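Local coordinates for protein mevalonate kinase, putative (Leishmania major, PDB 2HFS) that probably catalyses the ATP-dependent phosphorylation of (R)-mevalonate to (R)-5-phosphomevalonate, the first of three steps leading to isopentenyl diphosphate in isoprenoid and sterol biosynthesis, at residues 251-256 with 260-265; 264-269 with 290-295; 23-28 with 243-248; 35-40 with 228-233; 100-105 with 116-121. One frame throughout, in Å; residues are numbered along the deposited sequence.

All five contacts are largely buried, though contact 1, at the turn between two helices, includes the exposed Asp260. Contacts 1 and 2 share helix 264-275, and contacts 1 and 3 share helix 242-258. Contacts 3 and 4 lie closest, their centres about 6 Å apart: paired strands 17-25 and 36-52 meet consecutive helices 242-258 and 216-239 by apolar packing. Contact 5 reaches the same sheet on the opposite side of the chain's centre, about 27 Å from contact 4 between centres. Contact 1 has a backbone hydrogen bond across it; contacts 2 to 4 rely on methyl groups and a phenyl ring, and contact 5 sets apolar tips against a carboxylate.

Contact 1: residues 251-256 with 260-265; sequences ANHDLC and DVSCRE
Val261 has its CG1 opposite the carbonyl carbon and its CG2 in the crowded position between that carbon and the backbone N (chi1 -57°), which lays CG2 against Cys256; His253, with CG trans to its own N, reaches out to Ser262. The setting is a Schellman motif that ends helix 242-258. Asp260, with positive phi, is its C-prime residue and turns the chain back, while its N-H bonds to the carbonyl of Arg257, three residues back. The wider-spanning bond of the motif, from five residues on, crosses the contact: Val261 N donates to Cys256 O at 3.2 Å, with a nearly straight N-H...O angle of 170° and the donor tilted 24° from the carbonyl plane. Asp260 N also approaches Cys256 O, at 3.4 Å, but its poor angle rules out a second bond there. The same carbonyl is covered by a methyl, since Val261 CG2 lies 3.4 Å from Cys256 O, and that methyl also packs 3.9 Å from Cys256 CB. Beyond the turn, Ser262 points its CB at the helix, and its OG stands 3.9 Å from His253 CE1, obliquely to the imidazole. Ring and hydroxyl are joined through a third residue, Glu267 on the following helix 264-275. The N-H of Leu283 occupies His253 ND1, fixing the turn of the ring and leaving NE2 for the carboxylate. Glu267 OE2 takes two bonds, one with His253 NE2 and one with Ser262 OG.

Contact 2: residues 264-269 with 290-295; sequences RELESI and GIAVAL
Leu266 and Ala292 mark the closest backbone approach, their CA atoms 6.7 Å apart, where the start of helix 264-275 runs over strand 291-296. The axes of the two short segments pass within 9.0 Å and point almost the same way, 16° apart, so the helix lies nearly along the strand. No hydrogen bond links the two segments; three apolar side chains do the work. Ala292 points its CB at the helix, and this one methyl receives a branch from each of two residues spaced almost a turn apart. Leu266 sets out from the helix at an angle to the strand, its CG lying opposite the carbonyl carbon (chi1 -74°), and it is CD2 that bends in to rest 4.0 Å from Ala292 CB. Ile269 already directs its CB at the strand; with its longer branch trans to the carbonyl carbon, the short branch CG2 is the one to reach Ala292 CB, at 4.1 Å. Leu266 CD2 also rides over the strand backbone, 3.8 Å from Ile291 O. The small side chain of Ala292 is consistent with the close CA approach. Ile291 and Val293 turn their CB atoms away from the helix. The antiparallel sheet, with strand order 2-3-1-4, has the ferredoxin-like arrangement, as in other GHMP kinase C-terminal domains. Strand 291-296 is an inner one: on one flank Leu266 also touches Leu283 of strand 280-284, on the other Ile269 touches Val193 of strand 188-194, and Val293 packs on Met249 of helix 242-258.

Contact 3: residues 23-28 with 243-248; sequences ILFGEH and QRLGQL
Phe25 meets Leu245 and Leu248 with the far half of its ring, after its CB has set out straight at helix 242-258. From CB the chain turns to bring CG trans to the carbonyl carbon (chi1 -68°), which carries the ring away from its own strand and up to the helix. There its two flanks are shared out. On one, Phe25 CE2 abuts a methyl of Leu245, CD1, at 3.7 Å; that methyl comes in obliquely. On the other, Phe25 CE1 lies 3.6 Å from the carbonyl carbon of Leu248, which sits at the ring edge near its plane, and 3.8 Å from Leu248 CB. At the tip, Phe25 CZ is 3.9 Å from Leu248 CB, while Leu245 O lies in the ring plane at the edge, 3.8 Å from Phe25 CZ. The phenyl therefore noses edge-on into the helix backbone, with C-H groups rather than the pi cloud turned to one turn of the helix. Leu245 and Leu248, three residues apart, bracket it; Leu248 directs its CB at the strand, whereas Leu245 gets there through CD1. Phe25 ends strand 17-25 in a classic beta bulge, in which it and Leu24 both stand opposite Ile37 of strand 36-52. Beyond the two segments the ring also touches Tyr226 and Ala233 of helix 216-239 and Met249 and Asn252 of helix 242-258, so the end of the strand is tucked between two consecutive helices.

Contact 4: residues 35-40 with 228-233; sequences EAIVAG and HIVSQA
Ile37 and Val230 both point their CB atoms across the gap between strand 36-52 and helix 216-239, yet their side chains meet at a slant rather than head-on. This is helix-on-sheet packing, joining the mixed sheet to helix 216-239 through strand 36-52. Ile37 sends its long branch forward, extended to the tip, and CD1 slips between two residues of the helix: it is 3.9 Å from Ala233 CB and 4.2 Å from Val230 CG2. Val230 lies over the carbonyl of Glu35. With chi1 at 66°, CG2 stands opposite its own backbone N, 3.6 Å from Glu35 O, while Val230 CG1 lies 4.0 Å from the same oxygen. The two methyls thus cloak a polar atom that is satisfied by the hydroxyl of Tyr226, one turn earlier on the helix. Glu35 adds its own CB, 4.2 Å from Val230 CG2, and sends its carboxylate on to a salt bridge with Arg234. Around this apolar meeting, Ile37 pairs through its backbone with Leu24 and Phe25 of strand 17-25, Ala36 pairs with Tyr170 of strand 166-172, and on a neighbouring flank of helix 216-239 Ile229 packs against helix 242-258.

Contact 5: residues 100-105 with 116-121; sequences MFIGGP and ASDVVA
Asp118 OD2 is gripped twice, by Gln78 NE2 and by Tyr150 OH, while its partner OD1, which takes a bond from His82 NE2, is also the atom that meets Met100 and Ile102 across the contact. Three hydrogen bonds thus fix the rotation of this buried carboxylate, and the strand contributes none of them; it supplies apolar cover instead. Met100, modelled as selenomethionine, stretches out at full length, CG trans to the backbone N (chi1 -172°) and every later torsion extended, so that its end methyl CE arrives 3.9 Å from Asp118 OD1. The two side chains cross obliquely. Ile102, two residues on and on the same side of the strand, brings CD1 to 4.3 Å from Asp118 OD1, a looser approach. Asp118 in turn leaves the helix at an angle to the strand and reaches it only with its carboxylate. The helix carrying it, 114-130, follows the glycine- and serine-rich loop that in GHMP kinases probably cradles the nucleotide phosphates. Strand 97-103 runs parallel to strand 58-62 and antiparallel to strand 36-52, with Met100 touching Leu58 and Cys47. Helix 70-88 lies alongside both partners of the contact: its Gln78 and His82 bind Asp118 and touch Ile102 and Met100 respectively, and its Ala81 and Val85 pack on Val119 of helix 114-130.

Contact 1: residues 251-256 with 260-265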
# COMPACT_ATOMS: atom_id res chain seq x y z
N ALA A 251 -7.92 -15.94 10.28
CA ALA A 251 -7.26 -17.20 9.98
C ALA A 251 -5.92 -16.93 9.33
O ALA A 251 -4.94 -17.61 9.62
CB ALA A 251 -8.13 -18.06 9.07
N ASN A 252 -5.90 -15.95 8.43
CA ASN A 252 -4.67 -15.54 7.77
C ASN A 252 -3.65 -15.01 8.76
O ASN A 252 -2.49 -15.39 8.69
CB ASN A 252 -4.94 -14.48 6.67
CG ASN A 252 -3.79 -14.38 5.63
OD1 ASN A 252 -3.95 -13.67 4.63
ND2 ASN A 252 -2.66 -15.06 5.85
N HIS A 253 -4.07 -14.13 9.67
CA HIS A 253 -3.16 -13.66 10.71
C HIS A 253 -2.57 -14.83 11.47
O HIS A 253 -1.37 -14.90 11.72
CB HIS A 253 -3.89 -12.75 11.71
CG HIS A 253 -2.99 -12.20 12.77
ND1 HIS A 253 -2.13 -11.14 12.53
CD2 HIS A 253 -2.78 -12.58 14.05
CE1 HIS A 253 -1.45 -10.88 13.63
NE2 HIS A 253 -1.83 -11.73 14.57
N ASP A 254 -3.42 -15.78 11.85
CA ASP A 254 -2.96 -16.96 12.56
C ASP A 254 -1.80 -17.63 11.81
O ASP A 254 -0.75 -17.89 12.40
CB ASP A 254 -4.11 -17.93 12.80
CG ASP A 254 -4.01 -18.61 14.14
OD1 ASP A 254 -3.46 -17.99 15.08
OD2 ASP A 254 -4.51 -19.74 14.35
N LEU A 255 -1.97 -17.86 10.50
CA LEU A 255 -0.89 -18.44 9.67
C LEU A 255 0.40 -17.60 9.63
O LEU A 255 1.51 -18.14 9.58
CB LEU A 255 -1.41 -18.69 8.25
CG LEU A 255 -2.36 -19.88 8.16
CD1 LEU A 255 -3.03 -19.91 6.80
CD2 LEU A 255 -1.64 -21.21 8.43
N CYS A 256 0.24 -16.28 9.64
CA CYS A 256 1.37 -15.33 9.68
C CYS A 256 2.13 -15.45 10.97
O CYS A 256 3.35 -15.38 10.98
CB CYS A 256 0.88 -13.90 9.49
SG CYS A 256 0.36 -13.63 7.79
N ASP A 260 6.27 -16.89 11.87
CA ASP A 260 7.03 -15.99 12.72
C ASP A 260 7.21 -14.58 12.13
O ASP A 260 8.33 -14.04 12.16
CB ASP A 260 8.39 -16.64 13.04
CG ASP A 260 9.18 -15.88 14.08
OD1 ASP A 260 8.57 -15.34 15.02
OD2 ASP A 260 10.43 -15.79 14.01
N VAL A 261 6.15 -14.01 11.56
CA VAL A 261 6.23 -12.62 11.08
C VAL A 261 5.34 -11.64 11.86
O VAL A 261 5.22 -10.49 11.48
CB VAL A 261 6.00 -12.48 9.54
CG1 VAL A 261 7.01 -13.33 8.74
CG2 VAL A 261 4.56 -12.82 9.14
N SER A 262 4.74 -12.09 12.96
CA SER A 262 4.06 -11.13 13.86
C SER A 262 5.03 -10.60 14.92
O SER A 262 6.24 -10.81 14.81
CB SER A 262 2.78 -11.72 14.48
OG SER A 262 2.07 -10.70 15.21
N CYS A 263 4.50 -9.89 15.91
CA CYS A 263 5.25 -9.39 17.06
C CYS A 263 4.28 -8.95 18.19
O CYS A 263 3.08 -8.80 17.96
CB CYS A 263 6.18 -8.25 16.64
SG CYS A 263 5.33 -6.71 16.23
N ARG A 264 4.80 -8.74 19.40
CA ARG A 264 3.99 -8.33 20.56
C ARG A 264 3.05 -7.15 20.26
O ARG A 264 1.87 -7.16 20.65
CB ARG A 264 4.92 -7.97 21.73
CG ARG A 264 4.24 -7.42 22.97
CD ARG A 264 5.21 -6.75 23.97
NE ARG A 264 5.70 -5.46 23.49
CZ ARG A 264 6.80 -4.83 23.92
NH1 ARG A 264 7.59 -5.38 24.84
NH2 ARG A 264 7.13 -3.66 23.39
N GLU A 265 3.58 -6.14 19.59
CA GLU A 265 2.84 -4.92 19.28
C GLU A 265 1.68 -5.22 18.31
O GLU A 265 0.57 -4.75 18.51
CB GLU A 265 3.76 -3.84 18.71
CG GLU A 265 4.76 -3.30 19.71
CD GLU A 265 6.03 -4.14 19.80
OE1 GLU A 265 6.15 -5.12 19.02
OE2 GLU A 265 6.91 -3.81 20.62

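Contact 2: residues 264-269 with 290-295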
# COMPACT_ATOMS: atom_id res chain seq x y z
N ARG A 264 4.80 -8.74 19.40
CA ARG A 264 3.99 -8.33 20.56
C ARG A 264 3.05 -7.15 20.26
O ARG A 264 1.87 -7.16 20.65
CB ARG A 264 4.92 -7.97 21.73
CG ARG A 264 4.24 -7.42 22.97
CD ARG A 264 5.21 -6.75 23.97
NE ARG A 264 5.70 -5.46 23.49
CZ ARG A 264 6.80 -4.83 23.92
NH1 ARG A 264 7.59 -5.38 24.84
NH2 ARG A 264 7.13 -3.66 23.39
N GLU A 265 3.58 -6.14 19.59
CA GLU A 265 2.84 -4.92 19.28
C GLU A 265 1.68 -5.22 18.31
O GLU A 265 0.57 -4.75 18.51
CB GLU A 265 3.76 -3.84 18.71
CG GLU A 265 4.76 -3.30 19.71
CD GLU A 265 6.03 -4.14 19.80
OE1 GLU A 265 6.15 -5.12 19.02
OE2 GLU A 265 6.91 -3.81 20.62
N LEU A 266 1.96 -6.01 17.29
CA LEU A 266 0.92 -6.42 16.37
C LEU A 266 -0.15 -7.26 17.07
O LEU A 266 -1.34 -7.08 16.85
CB LEU A 266 1.51 -7.17 15.18
CG LEU A 266 2.22 -6.28 14.15
CD1 LEU A 266 2.97 -7.14 13.15
CD2 LEU A 266 1.23 -5.35 13.45
N GLU A 267 0.28 -8.21 17.91
CA GLU A 267 -0.68 -9.05 18.62
C GLU A 267 -1.62 -8.21 19.50
O GLU A 267 -2.84 -8.42 19.52
CB GLU A 267 0.07 -10.11 19.43
CG GLU A 267 0.74 -11.16 18.55
CD GLU A 267 -0.24 -11.85 17.61
OE1 GLU A 267 -1.29 -12.36 18.07
OE2 GLU A 267 0.05 -11.88 16.39
N SER A 268 -1.06 -7.23 20.20
CA SER A 268 -1.85 -6.35 21.08
C SER A 268 -2.94 -5.60 20.30
O SER A 268 -4.12 -5.57 20.70
CB SER A 268 -0.92 -5.37 21.80
OG SER A 268 -1.67 -4.42 22.53
N ILE A 269 -2.55 -5.05 19.17
CA ILE A 269 -3.47 -4.35 18.27
C ILE A 269 -4.60 -5.27 17.79
O ILE A 269 -5.78 -4.96 17.97
CB ILE A 269 -2.70 -3.72 17.08
CG1 ILE A 269 -1.67 -2.70 17.57
CG2 ILE A 269 -3.64 -3.04 16.08
CD1 ILE A 269 -0.67 -2.24 16.49
N GLY A 290 5.41 -2.29 11.42
CA GLY A 290 4.56 -1.82 10.33
C GLY A 290 3.11 -1.66 10.77
O GLY A 290 2.85 -1.20 11.89
N ILE A 291 2.18 -2.09 9.92
CA ILE A 291 0.75 -1.86 10.11
C ILE A 291 -0.05 -3.15 10.30
O ILE A 291 0.38 -4.25 9.86
CB ILE A 291 0.11 -1.05 8.92
CG1 ILE A 291 0.36 -1.72 7.55
CG2 ILE A 291 0.59 0.41 8.93
CD1 ILE A 291 -0.75 -1.41 6.50
N ALA A 292 -1.20 -2.98 10.96
CA ALA A 292 -2.25 -3.97 10.99
C ALA A 292 -3.49 -3.35 10.39
O ALA A 292 -3.59 -2.13 10.29
CB ALA A 292 -2.54 -4.43 12.42
N VAL A 293 -4.42 -4.22 9.97
CA VAL A 293 -5.66 -3.78 9.37
C VAL A 293 -6.83 -4.52 10.03
O VAL A 293 -6.74 -5.72 10.29
CB VAL A 293 -5.66 -4.01 7.83
CG1 VAL A 293 -5.39 -5.50 7.46
CG2 VAL A 293 -6.94 -3.55 7.24
N ALA A 294 -7.90 -3.78 10.33
CA ALA A 294 -9.11 -4.39 10.90
C ALA A 294 -10.26 -4.09 9.94
O ALA A 294 -10.30 -3.00 9.34
CB ALA A 294 -9.39 -3.81 12.28
N LEU A 295 -11.19 -5.04 9.80
CA LEU A 295 -12.41 -4.81 9.02
C LEU A 295 -13.59 -4.53 9.94
O LEU A 295 -13.87 -5.31 10.85
CB LEU A 295 -12.73 -6.01 8.13
CG LEU A 295 -13.99 -5.96 7.27
CD1 LEU A 295 -13.89 -4.92 6.11
CD2 LEU A 295 -14.29 -7.33 6.72

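Contact 3: residues 23-28 with 243-248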
# COMPACT_ATOMS: atom_id res chain seq x y z
N ILE A 23 -2.42 -4.77 2.33
CA ILE A 23 -2.58 -6.16 1.92
C ILE A 23 -3.62 -6.82 2.80
O ILE A 23 -3.45 -6.93 4.03
CB ILE A 23 -1.24 -6.90 1.96
CG1 ILE A 23 -0.22 -6.21 1.07
CG2 ILE A 23 -1.44 -8.33 1.48
CD1 ILE A 23 1.21 -6.48 1.45
N LEU A 24 -4.73 -7.24 2.19
CA LEU A 24 -5.79 -7.89 2.93
C LEU A 24 -5.46 -9.35 3.18
O LEU A 24 -5.64 -9.85 4.29
CB LEU A 24 -7.13 -7.76 2.20
CG LEU A 24 -7.73 -6.36 2.17
CD1 LEU A 24 -9.13 -6.49 1.62
CD2 LEU A 24 -7.74 -5.72 3.56
N PHE A 25 -4.97 -10.03 2.14
CA PHE A 25 -4.53 -11.42 2.25
C PHE A 25 -3.23 -11.70 1.54
O PHE A 25 -3.00 -11.21 0.44
CB PHE A 25 -5.58 -12.37 1.65
CG PHE A 25 -6.86 -12.43 2.43
CD1 PHE A 25 -7.05 -13.41 3.40
CD2 PHE A 25 -7.88 -11.52 2.20
CE1 PHE A 25 -8.21 -13.48 4.13
CE2 PHE A 25 -9.07 -11.58 2.93
CZ PHE A 25 -9.23 -12.56 3.91
N GLY A 26 -2.37 -12.48 2.19
CA GLY A 26 -1.35 -13.23 1.48
C GLY A 26 0.05 -12.65 1.40
O GLY A 26 0.85 -13.10 0.60
N GLU A 27 0.36 -11.66 2.23
CA GLU A 27 1.75 -11.25 2.44
C GLU A 27 2.61 -12.47 2.78
O GLU A 27 2.18 -13.38 3.51
CB GLU A 27 1.88 -10.23 3.56
CG GLU A 27 1.21 -10.63 4.86
CD GLU A 27 -0.25 -10.18 4.88
OE1 GLU A 27 -0.49 -8.95 5.00
OE2 GLU A 27 -1.15 -11.04 4.73
N HIS A 28 3.83 -12.47 2.26
CA HIS A 28 4.78 -13.59 2.46
C HIS A 28 4.50 -14.87 1.68
O HIS A 28 5.40 -15.40 1.02
CB HIS A 28 5.00 -13.86 3.96
CG HIS A 28 5.72 -12.74 4.64
ND1 HIS A 28 7.07 -12.52 4.46
CD2 HIS A 28 5.28 -11.75 5.45
CE1 HIS A 28 7.43 -11.45 5.15
NE2 HIS A 28 6.36 -10.95 5.74
N GLN A 243 -18.74 -10.77 7.09
CA GLN A 243 -18.45 -11.50 8.33
C GLN A 243 -17.47 -12.65 8.07
O GLN A 243 -16.53 -12.87 8.83
CB GLN A 243 -19.75 -12.01 8.96
CG GLN A 243 -19.58 -12.60 10.34
CD GLN A 243 -20.88 -13.15 10.87
OE1 GLN A 243 -21.87 -12.42 11.00
NE2 GLN A 243 -20.90 -14.45 11.17
N ARG A 244 -17.71 -13.39 6.99
CA ARG A 244 -16.85 -14.50 6.63
C ARG A 244 -15.49 -13.99 6.18
O ARG A 244 -14.45 -14.59 6.49
CB ARG A 244 -17.47 -15.32 5.52
CG ARG A 244 -16.55 -16.41 5.02
CD ARG A 244 -17.25 -17.57 4.37
NE ARG A 244 -16.41 -18.17 3.33
CZ ARG A 244 -16.64 -18.03 2.02
NH1 ARG A 244 -17.69 -17.34 1.57
NH2 ARG A 244 -15.82 -18.61 1.16
N LEU A 245 -15.50 -12.90 5.41
CA LEU A 245 -14.25 -12.29 4.99
C LEU A 245 -13.39 -11.99 6.22
O LEU A 245 -12.19 -12.25 6.22
CB LEU A 245 -14.50 -11.03 4.17
CG LEU A 245 -13.22 -10.44 3.56
CD1 LEU A 245 -12.71 -11.28 2.40
CD2 LEU A 245 -13.42 -8.98 3.13
N GLY A 246 -14.02 -11.46 7.26
CA GLY A 246 -13.33 -11.12 8.50
C GLY A 246 -12.73 -12.31 9.23
O GLY A 246 -11.57 -12.31 9.63
N GLN A 247 -13.54 -13.36 9.39
CA GLN A 247 -13.06 -14.61 9.95
C GLN A 247 -11.82 -15.17 9.21
O GLN A 247 -10.90 -15.68 9.85
CB GLN A 247 -14.20 -15.64 10.00
CG GLN A 247 -13.84 -16.92 10.80
CD GLN A 247 -12.96 -16.66 12.03
OE1 GLN A 247 -13.27 -15.81 12.89
NE2 GLN A 247 -11.84 -17.39 12.10
N LEU A 248 -11.80 -15.05 7.89
CA LEU A 248 -10.69 -15.51 7.05
C LEU A 248 -9.43 -14.67 7.26
O LEU A 248 -8.33 -15.21 7.31
CB LEU A 248 -11.10 -15.51 5.56
CG LEU A 248 -12.13 -16.59 5.15
CD1 LEU A 248 -12.94 -16.14 3.96
CD2 LEU A 248 -11.46 -17.94 4.88

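Contact 4: residues 35-40 with 228-233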
# COMPACT_ATOMS: atom_id res chain seq x y z
N GLU A 35 -1.88 -16.81 -4.16
CA GLU A 35 -2.59 -15.61 -4.59
C GLU A 35 -2.69 -14.65 -3.40
O GLU A 35 -2.81 -15.10 -2.25
CB GLU A 35 -3.99 -15.94 -5.10
CG GLU A 35 -4.06 -17.00 -6.20
CD GLU A 35 -5.46 -17.16 -6.78
OE1 GLU A 35 -6.44 -16.62 -6.21
OE2 GLU A 35 -5.60 -17.83 -7.81
N ALA A 36 -2.62 -13.35 -3.67
CA ALA A 36 -2.76 -12.32 -2.64
C ALA A 36 -3.88 -11.33 -3.00
O ALA A 36 -4.20 -11.15 -4.18
CB ALA A 36 -1.43 -11.58 -2.43
N ILE A 37 -4.50 -10.74 -2.00
CA ILE A 37 -5.51 -9.73 -2.22
C ILE A 37 -4.97 -8.44 -1.62
O ILE A 37 -4.70 -8.35 -0.42
CB ILE A 37 -6.90 -10.14 -1.63
CG1 ILE A 37 -7.39 -11.49 -2.22
CG2 ILE A 37 -7.95 -9.02 -1.87
CD1 ILE A 37 -8.70 -12.07 -1.59
N VAL A 38 -4.79 -7.46 -2.50
CA VAL A 38 -4.32 -6.14 -2.12
C VAL A 38 -5.42 -5.12 -2.36
O VAL A 38 -6.20 -5.21 -3.33
CB VAL A 38 -3.04 -5.74 -2.89
CG1 VAL A 38 -2.56 -4.38 -2.44
CG2 VAL A 38 -1.95 -6.78 -2.68
N ALA A 39 -5.50 -4.14 -1.46
CA ALA A 39 -6.56 -3.18 -1.51
C ALA A 39 -5.96 -1.80 -1.71
O ALA A 39 -5.17 -1.33 -0.88
CB ALA A 39 -7.37 -3.24 -0.25
N GLY A 40 -6.31 -1.18 -2.83
CA GLY A 40 -5.97 0.22 -3.07
C GLY A 40 -7.06 1.08 -2.46
O GLY A 40 -8.21 1.07 -2.92
N HIS A 228 -6.14 -22.43 0.79
CA HIS A 228 -7.55 -22.63 1.13
C HIS A 228 -8.22 -21.34 1.63
O HIS A 228 -9.35 -21.02 1.22
CB HIS A 228 -7.75 -23.79 2.13
CG HIS A 228 -9.19 -24.11 2.39
ND1 HIS A 228 -10.12 -24.23 1.38
CD2 HIS A 228 -9.86 -24.34 3.55
CE1 HIS A 228 -11.31 -24.52 1.90
NE2 HIS A 228 -11.17 -24.58 3.22
N ILE A 229 -7.54 -20.58 2.49
CA ILE A 229 -8.10 -19.33 3.01
C ILE A 229 -8.36 -18.30 1.90
O ILE A 229 -9.43 -17.71 1.85
CB ILE A 229 -7.22 -18.73 4.14
CG1 ILE A 229 -7.28 -19.62 5.39
CG2 ILE A 229 -7.69 -17.31 4.52
CD1 ILE A 229 -6.20 -19.33 6.39
N VAL A 230 -7.39 -18.12 1.00
CA VAL A 230 -7.53 -17.11 -0.05
C VAL A 230 -8.64 -17.50 -1.05
O VAL A 230 -9.40 -16.65 -1.49
CB VAL A 230 -6.17 -16.75 -0.73
CG1 VAL A 230 -5.58 -17.93 -1.51
CG2 VAL A 230 -6.33 -15.53 -1.60
N SER A 231 -8.73 -18.80 -1.36
CA SER A 231 -9.81 -19.33 -2.20
C SER A 231 -11.15 -18.94 -1.62
O SER A 231 -12.06 -18.44 -2.32
CB SER A 231 -9.69 -20.86 -2.24
OG SER A 231 -10.68 -21.45 -3.06
N GLN A 232 -11.27 -19.15 -0.32
CA GLN A 232 -12.50 -18.85 0.37
C GLN A 232 -12.72 -17.35 0.44
O GLN A 232 -13.84 -16.88 0.29
CB GLN A 232 -12.51 -19.52 1.74
CG GLN A 232 -12.59 -21.05 1.65
CD GLN A 232 -12.72 -21.70 3.01
OE1 GLN A 232 -11.73 -21.90 3.71
NE2 GLN A 232 -13.95 -22.04 3.39
N ALA A 233 -11.64 -16.58 0.63
CA ALA A 233 -11.73 -15.12 0.67
C ALA A 233 -12.30 -14.54 -0.63
O ALA A 233 -13.16 -13.65 -0.62
CB ALA A 233 -10.38 -14.51 0.99

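Contact 5: residues 100-105 with 116-121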
# COMPACT_ATOMS: atom_id res chain seq x y z
N MSE A 100 6.99 21.56 -7.13
CA MSE A 100 6.17 20.39 -6.84
C MSE A 100 5.51 20.60 -5.48
O MSE A 100 6.19 20.84 -4.47
CB MSE A 100 7.07 19.15 -6.82
CG MSE A 100 6.34 17.83 -6.74
SE MSE A 100 7.59 16.29 -6.76
CE MSE A 100 6.25 14.96 -6.49
N PHE A 101 4.19 20.53 -5.43
CA PHE A 101 3.49 20.54 -4.15
C PHE A 101 2.94 19.14 -3.88
O PHE A 101 2.27 18.58 -4.75
CB PHE A 101 2.37 21.57 -4.15
CG PHE A 101 1.57 21.58 -2.88
CD1 PHE A 101 1.96 22.38 -1.80
CD2 PHE A 101 0.42 20.80 -2.75
CE1 PHE A 101 1.22 22.40 -0.61
CE2 PHE A 101 -0.33 20.80 -1.56
CZ PHE A 101 0.07 21.59 -0.50
N ILE A 102 3.24 18.56 -2.71
CA ILE A 102 2.69 17.21 -2.40
C ILE A 102 1.71 17.26 -1.24
O ILE A 102 2.07 17.73 -0.15
CB ILE A 102 3.78 16.14 -2.11
CG1 ILE A 102 5.07 16.35 -2.92
CG2 ILE A 102 3.21 14.73 -2.34
CD1 ILE A 102 6.16 15.35 -2.54
N GLY A 103 0.52 16.72 -1.47
CA GLY A 103 -0.57 16.77 -0.50
C GLY A 103 -1.44 15.53 -0.45
O GLY A 103 -0.93 14.40 -0.49
N GLY A 104 -2.75 15.73 -0.29
CA GLY A 104 -3.70 14.60 -0.19
C GLY A 104 -3.77 14.06 1.23
O GLY A 104 -2.85 14.30 2.02
N PRO A 105 -4.84 13.36 1.59
CA PRO A 105 -5.08 12.98 3.01
C PRO A 105 -4.37 11.72 3.47
O PRO A 105 -4.34 11.46 4.66
CB PRO A 105 -6.60 12.79 3.07
CG PRO A 105 -6.93 12.28 1.75
CD PRO A 105 -5.95 12.90 0.73
N ALA A 116 4.97 4.50 -3.38
CA ALA A 116 4.27 4.29 -4.65
C ALA A 116 3.22 5.37 -4.93
O ALA A 116 3.14 5.85 -6.06
CB ALA A 116 3.65 2.90 -4.73
N SER A 117 2.43 5.75 -3.93
CA SER A 117 1.40 6.81 -4.08
C SER A 117 2.04 8.10 -4.54
O SER A 117 1.48 8.81 -5.38
CB SER A 117 0.61 7.05 -2.79
OG SER A 117 0.35 5.85 -2.09
N ASP A 118 3.22 8.37 -3.97
CA ASP A 118 4.08 9.51 -4.35
C ASP A 118 4.43 9.45 -5.84
O ASP A 118 4.06 10.37 -6.59
CB ASP A 118 5.32 9.51 -3.45
CG ASP A 118 6.28 10.68 -3.71
OD1 ASP A 118 6.04 11.53 -4.60
OD2 ASP A 118 7.32 10.82 -3.04
N VAL A 119 5.12 8.39 -6.27
CA VAL A 119 5.55 8.32 -7.68
C VAL A 119 4.37 8.19 -8.64
O VAL A 119 4.46 8.66 -9.76
CB VAL A 119 6.66 7.27 -7.99
CG1 VAL A 119 8.00 7.71 -7.39
CG2 VAL A 119 6.29 5.85 -7.50
N VAL A 120 3.26 7.60 -8.19
CA VAL A 120 2.09 7.54 -9.06
C VAL A 120 1.54 8.95 -9.29
O VAL A 120 1.38 9.37 -10.44
CB VAL A 120 1.00 6.58 -8.53
CG1 VAL A 120 -0.32 6.79 -9.26
CG2 VAL A 120 1.47 5.12 -8.68
N ALA A 121 1.29 9.68 -8.20
CA ALA A 121 0.74 11.04 -8.31
C ALA A 121 1.64 11.92 -9.19
O ALA A 121 1.14 12.65 -10.06
CB ALA A 121 0.58 11.64 -6.91